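Local coordinates for pyridoxal phosphate homeostasis protein (Bifidobacterium adolescentis ATCC 15703, PDB 3CPG) that probably binds pyridoxal 5'-phosphate and takes part in the homeostasis of this cofactor, as a member of the YggS/PROSC family, at residues Glu15-Ala20 with Thr58-Glu63; Val163-Asn168 with Ser176-Ala181; Val213-Phe218 with Ala253-Ser258; His30-Arg35 with Val261-Ala266. All blocks are in the same frame, centred on the assembly; numbering follows the deposited sequence.

The four contacts lie around one TIM barrel of the alanine racemase N-terminal type. Contacts 1 and 4 both use helix 19-42, one at its lead-in and one farther along, with centres about 18 Å apart. Contacts 3 and 4 touch directly: I254 CG1 packs 4.0 Å from V261 CG1. Contacts 2 and 3 are neighbours, their centres about 15 Å apart. Contacts 1 and 2 lie on opposite sides of the chain's centre, with centres about 33 Å apart. K57 is the predicted cofactor lysine, unmodified here. The side chain of E63 (contact 1) is about 10 Å from that of K57. The side chain of V263 (contact 4) is also about 10 Å from that of K57, and that of E166 (contact 2) about 12 Å. Contact 4 also holds an acetate.

Contact 1 (Glu15-Ala20 with Thr58-Glu63); sequences EVIDDA and TRDIGE
E15 carries CG opposite its own carbonyl carbon (chi1 -62°), and its side chain runs beside that of I61, pointing the same way. I17 has CG1 set between its backbone N and carbonyl carbon (chi1 56°), and both of its branches meet the first turn of helix 61-69. That helix belongs to the TIM barrel and starts with a capping box made by D60 and E63. E63 N donates to D60 OD1 at 2.8 Å and meets it nearly along the C-O axis. D60 N donates to E63 OE1, also at 2.8 Å, on the anti side of the carboxylate and 21° out of its plane. The lead-in to helix 19-42 lies over this turn. E15 O comes within 3.4 Å of G62 CA, and a side chain at G62 would strike the E15 backbone. E15 CG packs 3.7 Å from I61 CG2. The carboxylate of E15 reaches on to salt bridges with R92 and R93 of helix 80-96. With an alanine at E15, both arginines would probably lose this shared acid, and I61 CG2 would lose the methylene beside it. E63 is likewise paired outside the contact, with K10 at OE1 and R21 at OE2. These two positive charges would probably keep it ionised. I17 CG2 sits beside the capping box, 3.8 Å from E63 N, and also touches E63 CG at 3.9 Å. The other branch of I17 ends on the helix backbone, with CD1 3.7 Å from G62 O.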
loop_
_atom_site.group_PDB
_atom_site.type_symbol
_atom_site.label_atom_id
_atom_site.label_comp_id
_atom_site.label_asym_id
_atom_site.label_seq_id
_atom_site.Cartn_x
_atom_site.Cartn_y
_atom_site.Cartn_z
ATOM N N GLU A 15 -11.651 20.511 -1.586
ATOM C CA GLU A 15 -11.740 19.846 -2.879
ATOM C C GLU A 15 -11.207 20.611 -4.086
ATOM O O GLU A 15 -11.170 20.071 -5.192
ATOM C CB GLU A 15 -13.195 19.465 -3.150
ATOM C CG GLU A 15 -13.774 18.482 -2.141
ATOM C CD GLU A 15 -14.920 17.683 -2.723
ATOM O OE1 GLU A 15 -14.847 17.343 -3.924
ATOM O OE2 GLU A 15 -15.878 17.382 -1.980
ATOM N N VAL A 16 -10.791 21.853 -3.878
ATOM C CA VAL A 16 -10.306 22.673 -4.977
ATOM C C VAL A 16 -8.916 23.255 -4.757
ATOM O O VAL A 16 -8.644 23.851 -3.718
ATOM C CB VAL A 16 -11.283 23.839 -5.238
ATOM C CG1 VAL A 16 -10.729 24.763 -6.309
ATOM C CG2 VAL A 16 -12.641 23.292 -5.644
ATOM N N ILE A 17 -8.044 23.079 -5.747
ATOM C CA ILE A 17 -6.686 23.609 -5.686
ATOM C C ILE A 17 -6.480 24.544 -6.872
ATOM O O ILE A 17 -7.236 24.496 -7.843
ATOM C CB ILE A 17 -5.626 22.477 -5.727
ATOM C CG1 ILE A 17 -5.814 21.615 -6.975
ATOM C CG2 ILE A 17 -5.742 21.624 -4.477
ATOM C CD1 ILE A 17 -4.760 20.525 -7.121
ATOM N N ASP A 18 -5.470 25.403 -6.798
ATOM C CA ASP A 18 -5.226 26.335 -7.891
ATOM C C ASP A 18 -4.541 25.658 -9.074
ATOM O O ASP A 18 -3.986 24.566 -8.947
ATOM C CB ASP A 18 -4.411 27.540 -7.404
ATOM C CG ASP A 18 -3.054 27.154 -6.858
ATOM O OD1 ASP A 18 -2.263 26.544 -7.600
ATOM O OD2 ASP A 18 -2.771 27.473 -5.683
ATOM N N ASP A 19 -4.599 26.311 -10.229
ATOM C CA ASP A 19 -4.015 25.769 -11.450
ATOM C C ASP A 19 -2.554 25.356 -11.327
ATOM O O ASP A 19 -2.173 24.277 -11.786
ATOM C CB ASP A 19 -4.154 26.773 -12.598
ATOM C CG ASP A 19 -5.594 27.001 -13.006
ATOM O OD1 ASP A 19 -6.464 26.189 -12.624
ATOM O OD2 ASP A 19 -5.852 27.991 -13.727
ATOM N N ALA A 20 -1.737 26.211 -10.719
ATOM C CA ALA A 20 -0.316 25.912 -10.570
ATOM C C ALA A 20 -0.093 24.642 -9.761
ATOM O O ALA A 20 0.760 23.823 -10.110
ATOM C CB ALA A 20 0.410 27.086 -9.916
ATOM N N THR A 58 -1.573 13.884 4.596
ATOM C CA THR A 58 -1.527 15.351 4.683
ATOM C C THR A 58 -1.987 16.097 3.429
ATOM O O THR A 58 -1.930 17.328 3.380
ATOM C CB THR A 58 -0.112 15.874 5.063
ATOM O OG1 THR A 58 0.740 15.865 3.913
ATOM C CG2 THR A 58 0.507 15.004 6.149
ATOM N N ARG A 59 -2.448 15.367 2.419
ATOM C CA ARG A 59 -2.909 16.017 1.195
ATOM C C ARG A 59 -4.430 16.105 1.233
ATOM O O ARG A 59 -5.087 15.224 1.785
ATOM C CB ARG A 59 -2.468 15.217 -0.034
ATOM C CG ARG A 59 -1.011 14.781 -0.004
ATOM C CD ARG A 59 -0.047 15.955 0.167
ATOM N NE ARG A 59 1.322 15.462 0.319
ATOM C CZ ARG A 59 2.408 16.229 0.369
ATOM N NH1 ARG A 59 2.309 17.550 0.278
ATOM N NH2 ARG A 59 3.601 15.665 0.518
ATOM N N ASP A 60 -4.998 17.165 0.659
ATOM C CA ASP A 60 -6.452 17.287 0.665
ATOM C C ASP A 60 -7.088 16.619 -0.548
ATOM O O ASP A 60 -6.393 16.151 -1.448
ATOM C CB ASP A 60 -6.902 18.756 0.760
ATOM C CG ASP A 60 -6.452 19.601 -0.416
ATOM O OD1 ASP A 60 -6.389 19.087 -1.550
ATOM O OD2 ASP A 60 -6.188 20.804 -0.198
ATOM N N ILE A 61 -8.415 16.567 -0.554
ATOM C CA ILE A 61 -9.162 15.938 -1.639
ATOM C C ILE A 61 -8.818 16.507 -3.012
ATOM O O ILE A 61 -8.693 15.762 -3.988
ATOM C CB ILE A 61 -10.685 16.058 -1.382
ATOM C CG1 ILE A 61 -11.050 15.232 -0.147
ATOM C CG2 ILE A 61 -11.476 15.582 -2.594
ATOM C CD1 ILE A 61 -12.533 15.236 0.205
ATOM N N GLY A 62 -8.668 17.821 -3.095
ATOM C CA GLY A 62 -8.334 18.426 -4.371
ATOM C C GLY A 62 -6.999 17.922 -4.888
ATOM O O GLY A 62 -6.854 17.606 -6.071
ATOM N N GLU A 63 -6.016 17.850 -3.995
ATOM C CA GLU A 63 -4.681 17.381 -4.351
ATOM C C GLU A 63 -4.702 15.919 -4.793
ATOM O O GLU A 63 -4.111 15.547 -5.806
ATOM C CB GLU A 63 -3.738 17.523 -3.151
ATOM C CG GLU A 63 -3.385 18.961 -2.806
ATOM C CD GLU A 63 -2.506 19.063 -1.571
ATOM O OE1 GLU A 63 -3.011 18.825 -0.454
ATOM O OE2 GLU A 63 -1.305 19.373 -1.720
#

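Contact 2 (Val163-Asn168 with Ser176-Ala181); sequences VLLEVN and SGCDPA
C178 is gripped at both ends of its backbone by the segment 163-168. C178 N donates to E166 O at 2.9 Å, tilted 21° from the carbonyl plane. N168 N donates to C178 O at 3.0 Å, in the carbonyl plane and on a lone pair. These two bonds make a single beta bridge between V167 and C178. Packing is tight just beside it. G177 CA sits 3.6 Å from N168 N, and any CB at G177 would clash with the V167-N168 backbone. N168 CB is 3.2 Å from S176 O. On the apolar side, C178 SG lies between its own backbone N and carbonyl carbon (chi1 75°). It touches V167 CG2 at 3.8 Å and L165 CD1 at 4.0 Å, and I186 of helix 183-191 also packs on C178. The contact ties the end of strand 161-166 to the loop that leads to helix 183-191, a beta-alpha connection of the TIM barrel. The other side is looser and holds water. One water accepts from N168 ND2 and donates to G177 O at 2.9 Å. The amide of N168 is also bonded to S170 OG and to E172 O. S176 and P180 are partly exposed, and P180 CD rests 3.4 Å from N168 O. Beside the bridge, E166 OE1 approaches G177 N without bonding to it and accepts instead from Q122 NE2.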
loop_
_atom_site.group_PDB
_atom_site.type_symbol
_atom_site.label_atom_id
_atom_site.label_comp_id
_atom_site.label_asym_id
_atom_site.label_seq_id
_atom_site.Cartn_x
_atom_site.Cartn_y
_atom_site.Cartn_z
ATOM N N VAL A 163 -5.202 -7.795 3.429
ATOM C CA VAL A 163 -4.117 -7.423 4.329
ATOM C C VAL A 163 -2.775 -7.799 3.734
ATOM O O VAL A 163 -2.670 -8.762 2.972
ATOM C CB VAL A 163 -4.213 -8.132 5.714
ATOM C CG1 VAL A 163 -5.496 -7.745 6.426
ATOM C CG2 VAL A 163 -4.127 -9.642 5.534
ATOM N N LEU A 164 -1.759 -7.012 4.061
ATOM C CA LEU A 164 -0.400 -7.311 3.640
ATOM C C LEU A 164 0.341 -7.485 4.953
ATOM O O LEU A 164 0.086 -6.754 5.913
ATOM C CB LEU A 164 0.237 -6.159 2.850
ATOM C CG LEU A 164 -0.394 -5.714 1.528
ATOM C CD1 LEU A 164 0.590 -4.812 0.781
ATOM C CD2 LEU A 164 -0.740 -6.923 0.668
ATOM N N LEU A 165 1.225 -8.472 5.016
ATOM C CA LEU A 165 2.011 -8.689 6.221
ATOM C C LEU A 165 3.191 -7.736 6.126
ATOM O O LEU A 165 3.992 -7.806 5.188
ATOM C CB LEU A 165 2.508 -10.137 6.299
ATOM C CG LEU A 165 3.568 -10.432 7.368
ATOM C CD1 LEU A 165 3.043 -10.065 8.757
ATOM C CD2 LEU A 165 3.943 -11.908 7.302
ATOM N N GLU A 166 3.276 -6.827 7.090
ATOM C CA GLU A 166 4.340 -5.835 7.136
ATOM C C GLU A 166 5.541 -6.449 7.831
ATOM O O GLU A 166 5.444 -6.863 8.985
ATOM C CB GLU A 166 3.864 -4.612 7.917
ATOM C CG GLU A 166 4.862 -3.477 8.002
ATOM C CD GLU A 166 4.379 -2.383 8.932
ATOM O OE1 GLU A 166 4.325 -2.622 10.156
ATOM O OE2 GLU A 166 4.042 -1.293 8.438
ATOM N N VAL A 167 6.670 -6.495 7.133
ATOM C CA VAL A 167 7.882 -7.076 7.687
ATOM C C VAL A 167 8.946 -6.012 7.918
ATOM O O VAL A 167 9.115 -5.102 7.107
ATOM C CB VAL A 167 8.464 -8.152 6.740
ATOM C CG1 VAL A 167 9.690 -8.798 7.374
ATOM C CG2 VAL A 167 7.410 -9.199 6.433
ATOM N N ASN A 168 9.660 -6.136 9.031
ATOM C CA ASN A 168 10.720 -5.193 9.368
ATOM C C ASN A 168 11.987 -5.639 8.647
ATOM O O ASN A 168 12.573 -6.664 8.995
ATOM C CB ASN A 168 10.955 -5.190 10.882
ATOM C CG ASN A 168 12.064 -4.238 11.306
ATOM O OD1 ASN A 168 12.735 -3.626 10.475
ATOM N ND2 ASN A 168 12.265 -4.118 12.613
ATOM N N SER A 176 9.005 -0.661 12.839
ATOM C CA SER A 176 7.734 -1.367 12.689
ATOM C C SER A 176 7.908 -2.603 11.815
ATOM O O SER A 176 8.919 -2.747 11.129
ATOM C CB SER A 176 6.683 -0.448 12.056
ATOM O OG SER A 176 6.392 0.654 12.897
ATOM N N GLY A 177 6.916 -3.490 11.840
ATOM C CA GLY A 177 6.989 -4.698 11.035
ATOM C C GLY A 177 7.355 -5.914 11.863
ATOM O O GLY A 177 7.946 -5.780 12.935
ATOM N N CYS A 178 7.015 -7.102 11.374
ATOM C CA CYS A 178 7.325 -8.323 12.115
ATOM C C CYS A 178 8.792 -8.740 11.976
ATOM O O CYS A 178 9.509 -8.274 11.086
ATOM C CB CYS A 178 6.429 -9.476 11.650
ATOM S SG CYS A 178 6.864 -10.182 10.037
ATOM N N ASP A 179 9.232 -9.613 12.876
ATOM C CA ASP A 179 10.597 -10.131 12.850
ATOM C C ASP A 179 10.724 -10.826 11.501
ATOM O O ASP A 179 9.912 -11.690 11.170
ATOM C CB ASP A 179 10.792 -11.153 13.976
ATOM C CG ASP A 179 12.212 -11.695 14.040
ATOM O OD1 ASP A 179 12.742 -12.131 12.997
ATOM O OD2 ASP A 179 12.793 -11.693 15.145
ATOM N N PRO A 180 11.735 -10.459 10.700
ATOM C CA PRO A 180 11.895 -11.097 9.390
ATOM C C PRO A 180 11.947 -12.625 9.393
ATOM O O PRO A 180 11.422 -13.260 8.481
ATOM C CB PRO A 180 13.173 -10.445 8.835
ATOM C CG PRO A 180 13.902 -9.981 10.066
ATOM C CD PRO A 180 12.788 -9.454 10.925
ATOM N N ALA A 181 12.554 -13.218 10.419
ATOM C CA ALA A 181 12.658 -14.673 10.492
ATOM C C ALA A 181 11.318 -15.352 10.764
ATOM O O ALA A 181 11.117 -16.510 10.394
ATOM C CB ALA A 181 13.679 -15.075 11.563
HETATM O O HOH W 1 10.426 -5.832 14.395
#

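Contact 3 (Val213-Phe218 with Ala253-Ser258); sequences VIRRGF and AIAEGS
E256 closes helix 250-255 and turns its side chain against R215 and F218 of helix 211-231, where two helices of the TIM barrel meet. E256 OE2 and R215 NH2 form a salt bridge at 2.7 Å. The oxygen lies over one face of the guanidinium, well out of its plane, so no N-H points at it and the attraction is of charges only. The carboxylate and guanidinium planes are 74° apart, and the two side chains cross at about a right angle. A bend in the R215 chain at chi3 (69°) carries the group over to E256. A255 CB touches the edge of the guanidinium, 4.0 Å from R215 NH1. The helix itself ends in a Schellman motif. S258 N bonds A253 O at 3.0 Å, G257 N bonds I254 O at 3.1 Å, and G257, with positive phi, is the C-prime residue. Next to the charged pair the packing is apolar. A253 CB sits over the face of the F218 ring in a CH-pi contact, 4.0 Å from the centroid and 23° off the normal. F218 CB meets E256 CB at 3.6 Å. A leucine in place of R215 would probably leave E256 OE2 without its positive mate and A255 CB without the guanidinium edge beside it. E256 OE1 has a second arginine, R222, in a salt bridge from farther along helix 211-231.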
loop_
_atom_site.group_PDB
_atom_site.type_symbol
_atom_site.label_atom_id
_atom_site.label_comp_id
_atom_site.label_asym_id
_atom_site.label_seq_id
_atom_site.Cartn_x
_atom_site.Cartn_y
_atom_site.Cartn_z
ATOM N N VAL A 213 22.309 -2.585 1.788
ATOM C CA VAL A 213 21.387 -2.837 2.892
ATOM C C VAL A 213 19.950 -2.750 2.378
ATOM O O VAL A 213 19.096 -3.566 2.722
ATOM C CB VAL A 213 21.575 -1.798 4.017
ATOM C CG1 VAL A 213 20.503 -1.980 5.089
ATOM C CG2 VAL A 213 22.961 -1.948 4.629
ATOM N N ILE A 214 19.695 -1.744 1.551
ATOM C CA ILE A 214 18.373 -1.539 0.981
ATOM C C ILE A 214 17.985 -2.731 0.106
ATOM O O ILE A 214 16.895 -3.296 0.247
ATOM C CB ILE A 214 18.353 -0.240 0.148
ATOM C CG1 ILE A 214 18.573 0.957 1.080
ATOM C CG2 ILE A 214 17.047 -0.126 -0.626
ATOM C CD1 ILE A 214 18.655 2.294 0.381
ATOM N N ARG A 215 18.887 -3.119 -0.790
ATOM C CA ARG A 215 18.630 -4.241 -1.685
ATOM C C ARG A 215 18.416 -5.544 -0.920
ATOM O O ARG A 215 17.528 -6.324 -1.259
ATOM C CB ARG A 215 19.789 -4.408 -2.678
ATOM C CG ARG A 215 19.951 -3.236 -3.642
ATOM C CD ARG A 215 21.155 -3.425 -4.567
ATOM N NE ARG A 215 20.960 -4.500 -5.537
ATOM C CZ ARG A 215 20.056 -4.472 -6.512
ATOM N NH1 ARG A 215 19.259 -3.423 -6.649
ATOM N NH2 ARG A 215 19.949 -5.490 -7.353
ATOM N N ARG A 216 19.214 -5.771 0.119
ATOM C CA ARG A 216 19.092 -6.998 0.899
ATOM C C ARG A 216 17.700 -7.153 1.505
ATOM O O ARG A 216 17.138 -8.253 1.517
ATOM C CB ARG A 216 20.152 -7.039 2.007
ATOM C CG ARG A 216 20.141 -8.338 2.816
ATOM C CD ARG A 216 21.313 -8.403 3.780
ATOM N NE ARG A 216 22.592 -8.280 3.084
ATOM C CZ ARG A 216 23.403 -7.234 3.192
ATOM N NH1 ARG A 216 23.074 -6.218 3.973
ATOM N NH2 ARG A 216 24.540 -7.199 2.510
ATOM N N GLY A 217 17.148 -6.050 2.002
ATOM C CA GLY A 217 15.823 -6.078 2.596
ATOM C C GLY A 217 14.708 -6.350 1.599
ATOM O O GLY A 217 13.778 -7.103 1.899
ATOM N N PHE A 218 14.783 -5.739 0.420
ATOM C CA PHE A 218 13.755 -5.951 -0.603
ATOM C C PHE A 218 13.851 -7.379 -1.124
ATOM O O PHE A 218 12.840 -8.034 -1.390
ATOM C CB PHE A 218 13.929 -4.974 -1.771
ATOM C CG PHE A 218 13.696 -3.533 -1.409
ATOM C CD1 PHE A 218 12.756 -3.179 -0.443
ATOM C CD2 PHE A 218 14.378 -2.522 -2.080
ATOM C CE1 PHE A 218 12.497 -1.840 -0.156
ATOM C CE2 PHE A 218 14.125 -1.178 -1.801
ATOM C CZ PHE A 218 13.182 -0.837 -0.838
ATOM N N ALA A 253 13.817 -0.987 -5.440
ATOM C CA ALA A 253 12.695 -1.847 -5.090
ATOM C C ALA A 253 12.203 -2.572 -6.332
ATOM O O ALA A 253 11.946 -3.771 -6.306
ATOM C CB ALA A 253 11.560 -1.016 -4.493
ATOM N N ILE A 254 12.077 -1.837 -7.427
ATOM C CA ILE A 254 11.601 -2.436 -8.663
ATOM C C ILE A 254 12.602 -3.460 -9.197
ATOM O O ILE A 254 12.209 -4.498 -9.732
ATOM C CB ILE A 254 11.288 -1.343 -9.704
ATOM C CG1 ILE A 254 10.106 -0.503 -9.198
ATOM C CG2 ILE A 254 10.954 -1.970 -11.051
ATOM C CD1 ILE A 254 9.783 0.709 -10.035
ATOM N N ALA A 255 13.892 -3.184 -9.033
ATOM C CA ALA A 255 14.915 -4.123 -9.477
ATOM C C ALA A 255 14.792 -5.422 -8.684
ATOM O O ALA A 255 15.115 -6.500 -9.191
ATOM C CB ALA A 255 16.311 -3.525 -9.281
ATOM N N GLU A 256 14.321 -5.321 -7.441
ATOM C CA GLU A 256 14.174 -6.494 -6.584
ATOM C C GLU A 256 12.785 -7.141 -6.602
ATOM O O GLU A 256 12.476 -7.980 -5.757
ATOM C CB GLU A 256 14.565 -6.150 -5.142
ATOM C CG GLU A 256 16.056 -5.852 -4.925
ATOM C CD GLU A 256 16.971 -6.993 -5.354
ATOM O OE1 GLU A 256 16.595 -8.173 -5.181
ATOM O OE2 GLU A 256 18.084 -6.706 -5.851
ATOM N N GLY A 257 11.940 -6.741 -7.549
ATOM C CA GLY A 257 10.624 -7.356 -7.665
ATOM C C GLY A 257 9.378 -6.673 -7.123
ATOM O O GLY A 257 8.305 -7.279 -7.112
ATOM N N SER A 258 9.490 -5.426 -6.683
ATOM C CA SER A 258 8.325 -4.724 -6.154
ATOM C C SER A 258 7.146 -4.742 -7.124
ATOM O O SER A 258 7.337 -4.632 -8.334
ATOM C CB SER A 258 8.686 -3.273 -5.839
ATOM O OG SER A 258 7.530 -2.546 -5.462
#

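Contact 4 (His30-Arg35 with Val261-Ala266); sequences HRVLDR and VRVGTA. With ACT (acetate ion), chain B.
V32 and A266 bring the two backbones nearest, with CA atoms 6.7 Å apart, as helix 19-42 passes strand 260-263 and the turn after it. V32 sets CG1 anti to its backbone N (chi1 170°), which leaves CG2 to press on A266 CB at 3.5 Å. V32 and V263 meet tip to tip, CG2 to CG1 at 4.1 Å. L52 of strand 51-55 packs against both valines. The polar link is made by R31 and a water. This water accepts from R31 NE at 2.9 Å and donates to A266 O at 2.7 Å. R35 NH1 brushes A266 CB, but the guanidinium is held elsewhere, by a salt bridge to E251 and a bond to T247 O. The turn also grips an acetate, probably from the crystallisation liquor. G264 N donates to acetate OXT at 2.9 Å, with an angle of 166°. T265 N donates to acetate O, also at 2.9 Å, and T265 OG1 adds a longer bond to that oxygen. T247 OG1 bonds the acetate too. A turn of backbone amides and hydroxyls after the last barrel strand is consistent with the phosphate-binding site of pyridoxal phosphate proteins with this alanine racemase-like barrel.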
loop_
_atom_site.group_PDB
_atom_site.type_symbol
_atom_site.label_atom_id
_atom_site.label_comp_id
_atom_site.label_asym_id
_atom_site.label_seq_id
_atom_site.Cartn_x
_atom_site.Cartn_y
_atom_site.Cartn_z
ATOM N N HIS A 30 3.371 12.200 -13.611
ATOM C CA HIS A 30 3.946 11.799 -14.884
ATOM C C HIS A 30 5.422 11.436 -14.751
ATOM O O HIS A 30 5.870 10.456 -15.344
ATOM C CB HIS A 30 3.741 12.905 -15.923
ATOM C CG HIS A 30 2.308 13.091 -16.319
ATOM N ND1 HIS A 30 1.869 14.168 -17.059
ATOM C CD2 HIS A 30 1.217 12.321 -16.093
ATOM C CE1 HIS A 30 0.571 14.053 -17.273
ATOM N NE2 HIS A 30 0.150 12.940 -16.698
ATOM N N ARG A 31 6.175 12.210 -13.971
ATOM C CA ARG A 31 7.598 11.924 -13.779
ATOM C C ARG A 31 7.781 10.575 -13.089
ATOM O O ARG A 31 8.655 9.790 -13.453
ATOM C CB ARG A 31 8.277 13.008 -12.931
ATOM C CG ARG A 31 8.679 14.260 -13.690
ATOM C CD ARG A 31 9.732 15.045 -12.914
ATOM N NE ARG A 31 9.224 15.550 -11.642
ATOM C CZ ARG A 31 8.419 16.601 -11.523
ATOM N NH1 ARG A 31 8.029 17.264 -12.603
ATOM N NH2 ARG A 31 8.008 16.991 -10.325
ATOM N N VAL A 32 6.951 10.316 -12.086
ATOM C CA VAL A 32 7.020 9.062 -11.347
ATOM C C VAL A 32 6.644 7.885 -12.237
ATOM O O VAL A 32 7.283 6.836 -12.184
ATOM C CB VAL A 32 6.090 9.090 -10.109
ATOM C CG1 VAL A 32 5.986 7.693 -9.493
ATOM C CG2 VAL A 32 6.639 10.072 -9.077
ATOM N N LEU A 33 5.609 8.051 -13.055
ATOM C CA LEU A 33 5.203 6.973 -13.947
ATOM C C LEU A 33 6.329 6.668 -14.922
ATOM O O LEU A 33 6.586 5.503 -15.235
ATOM C CB LEU A 33 3.934 7.344 -14.714
ATOM C CG LEU A 33 2.655 7.342 -13.879
ATOM C CD1 LEU A 33 1.484 7.801 -14.736
ATOM C CD2 LEU A 33 2.405 5.943 -13.328
ATOM N N ASP A 34 7.003 7.714 -15.398
ATOM C CA ASP A 34 8.116 7.525 -16.320
ATOM C C ASP A 34 9.255 6.801 -15.606
ATOM O O ASP A 34 9.893 5.923 -16.179
ATOM C CB ASP A 34 8.624 8.867 -16.865
ATOM C CG ASP A 34 7.645 9.524 -17.828
ATOM O OD1 ASP A 34 6.779 8.821 -18.389
ATOM O OD2 ASP A 34 7.757 10.749 -18.038
ATOM N N ARG A 35 9.510 7.170 -14.352
ATOM C CA ARG A 35 10.574 6.526 -13.581
ATOM C C ARG A 35 10.258 5.049 -13.397
ATOM O O ARG A 35 11.139 4.195 -13.504
ATOM C CB ARG A 35 10.732 7.188 -12.209
ATOM C CG ARG A 35 11.423 8.536 -12.245
ATOM C CD ARG A 35 11.462 9.174 -10.865
ATOM N NE ARG A 35 12.198 8.363 -9.899
ATOM C CZ ARG A 35 12.343 8.681 -8.617
ATOM N NH1 ARG A 35 11.797 9.793 -8.143
ATOM N NH2 ARG A 35 13.047 7.896 -7.811
ATOM N N VAL A 261 4.726 0.351 -5.476
ATOM C CA VAL A 261 5.633 1.329 -4.899
ATOM C C VAL A 261 4.729 2.382 -4.276
ATOM O O VAL A 261 3.696 2.721 -4.847
ATOM C CB VAL A 261 6.563 1.974 -5.957
ATOM C CG1 VAL A 261 7.535 0.926 -6.489
ATOM C CG2 VAL A 261 5.747 2.584 -7.091
ATOM N N ARG A 262 5.105 2.860 -3.091
ATOM C CA ARG A 262 4.327 3.861 -2.362
ATOM C C ARG A 262 5.052 5.197 -2.460
ATOM O O ARG A 262 6.084 5.399 -1.829
ATOM C CB ARG A 262 4.186 3.440 -0.895
ATOM C CG ARG A 262 3.630 2.035 -0.707
ATOM C CD ARG A 262 3.355 1.749 0.762
ATOM N NE ARG A 262 4.544 1.942 1.589
ATOM C CZ ARG A 262 5.553 1.079 1.676
ATOM N NH1 ARG A 262 5.528 -0.055 0.990
ATOM N NH2 ARG A 262 6.595 1.359 2.448
ATOM N N VAL A 263 4.494 6.116 -3.243
ATOM C CA VAL A 263 5.135 7.403 -3.469
ATOM C C VAL A 263 4.363 8.617 -2.961
ATOM O O VAL A 263 3.183 8.801 -3.269
ATOM C CB VAL A 263 5.416 7.588 -4.979
ATOM C CG1 VAL A 263 6.246 8.839 -5.213
ATOM C CG2 VAL A 263 6.134 6.355 -5.523
ATOM N N GLY A 264 5.052 9.448 -2.186
ATOM C CA GLY A 264 4.445 10.650 -1.651
ATOM C C GLY A 264 5.112 11.906 -2.182
ATOM O O GLY A 264 4.562 12.597 -3.037
ATOM N N THR A 265 6.315 12.182 -1.688
ATOM C CA THR A 265 7.069 13.373 -2.072
ATOM C C THR A 265 7.286 13.591 -3.572
ATOM O O THR A 265 7.135 14.713 -4.065
ATOM C CB THR A 265 8.438 13.389 -1.365
ATOM O OG1 THR A 265 8.234 13.306 0.050
ATOM C CG2 THR A 265 9.191 14.664 -1.679
ATOM N N ALA A 266 7.639 12.537 -4.300
ATOM C CA ALA A 266 7.880 12.678 -5.732
ATOM C C ALA A 266 6.636 13.146 -6.481
ATOM O O ALA A 266 6.732 13.673 -7.592
ATOM C CB ALA A 266 8.380 11.362 -6.316
HETATM C C ACT B . 7.890 9.352 -0.096
HETATM O O ACT B . 7.132 10.244 0.241
HETATM O OXT ACT B . 7.672 8.717 -1.115
HETATM C CH3 ACT B . 9.100 9.036 0.749
HETATM O O HOH W 2 8.888 14.195 -9.051
#